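Long-range contact in decapping nuclease RAI1 (Candida albicans, PDB 5BUD), which hydrolyses NAD caps and other 5'-end structures of RNAs, and stabilises and stimulates the exoribonuclease RAT1: residues A[57-62]-A[168-173]. Residues are numbered along the deposited sequence; the frame is centred on the assembly and turned at random.
Sequences IDLQGG and EYVGYK. With nucleotides of chain C.
Tyr169 and Gly61 meet where a helix holds a loop on one flank, and the same helix illustrates how another flank can hold RNA. The RNA flank begins at Glu168, whose O accepts a 2.6 Å hydrogen bond from O2' of U1 of chain C. At Tyr169 a chi1 of 169°, which sets the ring opposite the backbone N, swings it out to the loop, where the hydroxyl donates to the carbonyl of Gly61, with Tyr169 OH 2.7 Å from Gly61 O. That oxygen lies at the ring edge, in the ring plane, and the hydroxyl approaches the carbonyl tilted 25° from its plane. Phe66 and Tyr63 pack edge-to-face with the same ring. Val170 adds an apolar patch, its CG2 3.8 Å from Leu59 CB and its CG1 beside Leu59 CD1, the two side chains crossing at about a right angle. The loop surface they meet is a type I beta turn from Asp58 to Gly61, reinforced by an Asx turn in which Gln60 N donates to Asp58 OD1; helix 158-178, which bears the other surface, belongs to the PD-(D/E)XK nuclease fold and carries the metal ligand Glu175. At Gly171, lacking a side chain, CA comes within 3.3 Å of O2' of U1 of chain C, and Tyr172 lays one ring face against C4' of that ribose. Lys173 turns back to the loop, bent at chi2 (70°), its CG 3.3 Å from Leu59 O, a buried carbonyl with no hydrogen-bonding partner, and its CE 3.2 Å from Gly61 O, while its ammonium NZ is hydrogen-bonded to the backbone carbonyl of Asn196.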
loop_
_atom_site.group_PDB
_atom_site.type_symbol
_atom_site.label_atom_id
_atom_site.label_comp_id
_atom_site.label_asym_id
_atom_site.label_seq_id
_atom_site.Cartn_x
_atom_site.Cartn_y
_atom_site.Cartn_z
ATOM N N ILE A 57 -26.006 -8.848 0.343
ATOM C CA ILE A 57 -24.935 -9.707 0.858
ATOM C C ILE A 57 -24.526 -9.304 2.276
ATOM O O ILE A 57 -24.337 -8.128 2.552
ATOM C CB ILE A 57 -23.729 -9.686 -0.093
ATOM C CG1 ILE A 57 -24.115 -10.342 -1.422
ATOM C CG2 ILE A 57 -22.562 -10.438 0.523
ATOM C CD1 ILE A 57 -23.253 -9.926 -2.598
ATOM N N ASP A 58 -24.435 -10.267 3.190
ATOM C CA ASP A 58 -24.001 -9.959 4.541
ATOM C C ASP A 58 -22.486 -10.060 4.615
ATOM O O ASP A 58 -21.925 -11.158 4.498
ATOM C CB ASP A 58 -24.628 -10.872 5.606
ATOM C CG ASP A 58 -24.473 -10.292 7.009
ATOM O OD1 ASP A 58 -23.463 -9.616 7.247
ATOM O OD2 ASP A 58 -25.362 -10.463 7.870
ATOM N N LEU A 59 -21.831 -8.928 4.836
ATOM C CA LEU A 59 -20.364 -8.888 4.783
ATOM C C LEU A 59 -19.729 -9.357 6.096
ATOM O O LEU A 59 -18.526 -9.428 6.179
ATOM C CB LEU A 59 -19.864 -7.483 4.394
ATOM C CG LEU A 59 -20.183 -7.072 2.964
ATOM C CD1 LEU A 59 -19.771 -5.629 2.678
ATOM C CD2 LEU A 59 -19.553 -7.994 1.930
ATOM N N GLN A 60 -20.522 -9.617 7.135
ATOM C CA GLN A 60 -20.000 -10.327 8.316
ATOM C C GLN A 60 -20.255 -11.829 8.267
ATOM O O GLN A 60 -19.844 -12.556 9.172
ATOM C CB GLN A 60 -20.491 -9.718 9.629
ATOM C CG GLN A 60 -21.991 -9.711 9.836
ATOM C CD GLN A 60 -22.371 -9.027 11.126
ATOM O OE1 GLN A 60 -21.815 -9.309 12.172
ATOM N NE2 GLN A 60 -23.315 -8.097 11.048
ATOM N N GLY A 61 -20.907 -12.299 7.201
ATOM C CA GLY A 61 -21.109 -13.732 7.005
ATOM C C GLY A 61 -19.788 -14.474 7.072
ATOM O O GLY A 61 -18.855 -14.162 6.317
ATOM N N GLY A 62 -19.690 -15.440 7.990
ATOM C CA GLY A 62 -18.492 -16.277 8.080
ATOM C C GLY A 62 -17.378 -15.716 8.949
ATOM O O GLY A 62 -16.289 -16.278 8.983
ATOM N N GLU A 168 -13.228 -4.889 10.291
ATOM C CA GLU A 168 -11.946 -5.346 9.735
ATOM C C GLU A 168 -12.143 -6.536 8.827
ATOM O O GLU A 168 -11.508 -6.663 7.780
ATOM C CB GLU A 168 -10.916 -5.634 10.855
ATOM C CG GLU A 168 -10.377 -4.346 11.448
ATOM C CD GLU A 168 -9.608 -4.469 12.759
ATOM O OE1 GLU A 168 -9.267 -3.406 13.319
ATOM O OE2 GLU A 168 -9.337 -5.585 13.240
ATOM N N TYR A 169 -13.056 -7.408 9.211
ATOM C CA TYR A 169 -13.308 -8.620 8.457
ATOM C C TYR A 169 -14.053 -8.284 7.175
ATOM O O TYR A 169 -13.810 -8.860 6.122
ATOM C CB TYR A 169 -14.134 -9.572 9.310
ATOM C CG TYR A 169 -14.665 -10.729 8.565
ATOM C CD1 TYR A 169 -13.856 -11.798 8.243
ATOM C CD2 TYR A 169 -16.000 -10.776 8.196
ATOM C CE1 TYR A 169 -14.362 -12.888 7.561
ATOM C CE2 TYR A 169 -16.511 -11.843 7.514
ATOM C CZ TYR A 169 -15.682 -12.900 7.201
ATOM O OH TYR A 169 -16.207 -13.965 6.518
ATOM N N VAL A 170 -14.942 -7.303 7.279
ATOM C CA VAL A 170 -15.775 -6.899 6.151
ATOM C C VAL A 170 -14.928 -6.623 4.924
ATOM O O VAL A 170 -15.299 -7.000 3.824
ATOM C CB VAL A 170 -16.640 -5.674 6.554
ATOM C CG1 VAL A 170 -17.104 -4.861 5.353
ATOM C CG2 VAL A 170 -17.847 -6.140 7.385
ATOM N N GLY A 171 -13.810 -5.920 5.097
ATOM C CA GLY A 171 -12.929 -5.558 3.957
ATOM C C GLY A 171 -12.482 -6.767 3.168
ATOM O O GLY A 171 -12.443 -6.772 1.933
ATOM N N TYR A 172 -12.070 -7.795 3.887
ATOM C CA TYR A 172 -11.634 -9.052 3.254
ATOM C C TYR A 172 -12.797 -9.853 2.705
ATOM O O TYR A 172 -12.688 -10.476 1.665
ATOM C CB TYR A 172 -10.877 -9.901 4.291
ATOM C CG TYR A 172 -9.617 -9.253 4.790
ATOM C CD1 TYR A 172 -8.567 -8.936 3.914
ATOM C CD2 TYR A 172 -9.466 -8.959 6.124
ATOM C CE1 TYR A 172 -7.414 -8.331 4.378
ATOM C CE2 TYR A 172 -8.318 -8.373 6.602
ATOM C CZ TYR A 172 -7.295 -8.060 5.727
ATOM O OH TYR A 172 -6.170 -7.490 6.261
ATOM N N LYS A 173 -13.941 -9.814 3.372
ATOM C CA LYS A 173 -15.125 -10.524 2.865
ATOM C C LYS A 173 -15.574 -9.933 1.536
ATOM O O LYS A 173 -15.959 -10.649 0.599
ATOM C CB LYS A 173 -16.268 -10.445 3.894
ATOM C CG LYS A 173 -17.568 -11.133 3.467
ATOM C CD LYS A 173 -17.493 -12.655 3.419
ATOM C CE LYS A 173 -18.900 -13.234 3.267
ATOM N NZ LYS A 173 -18.867 -14.710 3.060
ATOM O OP3 U C 1 -5.542 -1.609 1.750
ATOM P P U C 1 -6.665 -2.519 1.394
ATOM O OP1 U C 1 -7.924 -1.774 1.089
ATOM O OP2 U C 1 -6.247 -3.561 0.392
ATOM O "O5'" U C 1 -6.901 -3.299 2.773
ATOM C "C5'" U C 1 -7.559 -4.575 2.754
ATOM C "C4'" U C 1 -8.396 -4.791 3.995
ATOM O "O4'" U C 1 -7.538 -5.153 5.105
ATOM C "C3'" U C 1 -9.204 -3.611 4.525
ATOM O "O3'" U C 1 -10.410 -3.447 3.782
ATOM C "C2'" U C 1 -9.470 -4.077 5.951
ATOM O "O2'" U C 1 -10.421 -5.116 6.025
ATOM C "C1'" U C 1 -8.121 -4.706 6.313
ATOM N N1 U C 1 -7.193 -3.779 6.978
ATOM C C2 U C 1 -7.380 -3.580 8.329
ATOM O O2 U C 1 -8.249 -4.144 8.962
ATOM N N3 U C 1 -6.487 -2.721 8.915
ATOM C C4 U C 1 -5.459 -2.038 8.300
ATOM O O4 U C 1 -4.742 -1.295 8.969
ATOM C C5 U C 1 -5.339 -2.283 6.895
ATOM C C6 U C 1 -6.195 -3.119 6.294
ATOM P P U C 2 -11.196 -2.028 3.726
ATOM O OP1 U C 2 -12.463 -2.251 2.971
ATOM O OP2 U C 2 -10.252 -0.993 3.244
ATOM O "O5'" U C 2 -11.486 -1.656 5.245
ATOM C "C5'" U C 2 -12.483 -2.316 6.044
ATOM C "C4'" U C 2 -12.367 -1.902 7.499
ATOM O "O4'" U C 2 -11.045 -2.205 8.024
ATOM C "C3'" U C 2 -12.544 -0.426 7.823
ATOM O "O3'" U C 2 -13.928 -0.105 7.775
ATOM C "C2'" U C 2 -11.930 -0.374 9.214
ATOM O "O2'" U C 2 -12.739 -1.000 10.193
ATOM C "C1'" U C 2 -10.699 -1.255 9.018
ATOM N N1 U C 2 -9.489 -0.531 8.591
ATOM C C2 U C 2 -8.749 0.102 9.578
ATOM O O2 U C 2 -9.068 0.091 10.756
ATOM N N3 U C 2 -7.635 0.765 9.127
ATOM C C4 U C 2 -7.187 0.854 7.823
ATOM O O4 U C 2 -6.153 1.471 7.580
ATOM C C5 U C 2 -7.998 0.163 6.866
ATOM C C6 U C 2 -9.090 -0.496 7.274
#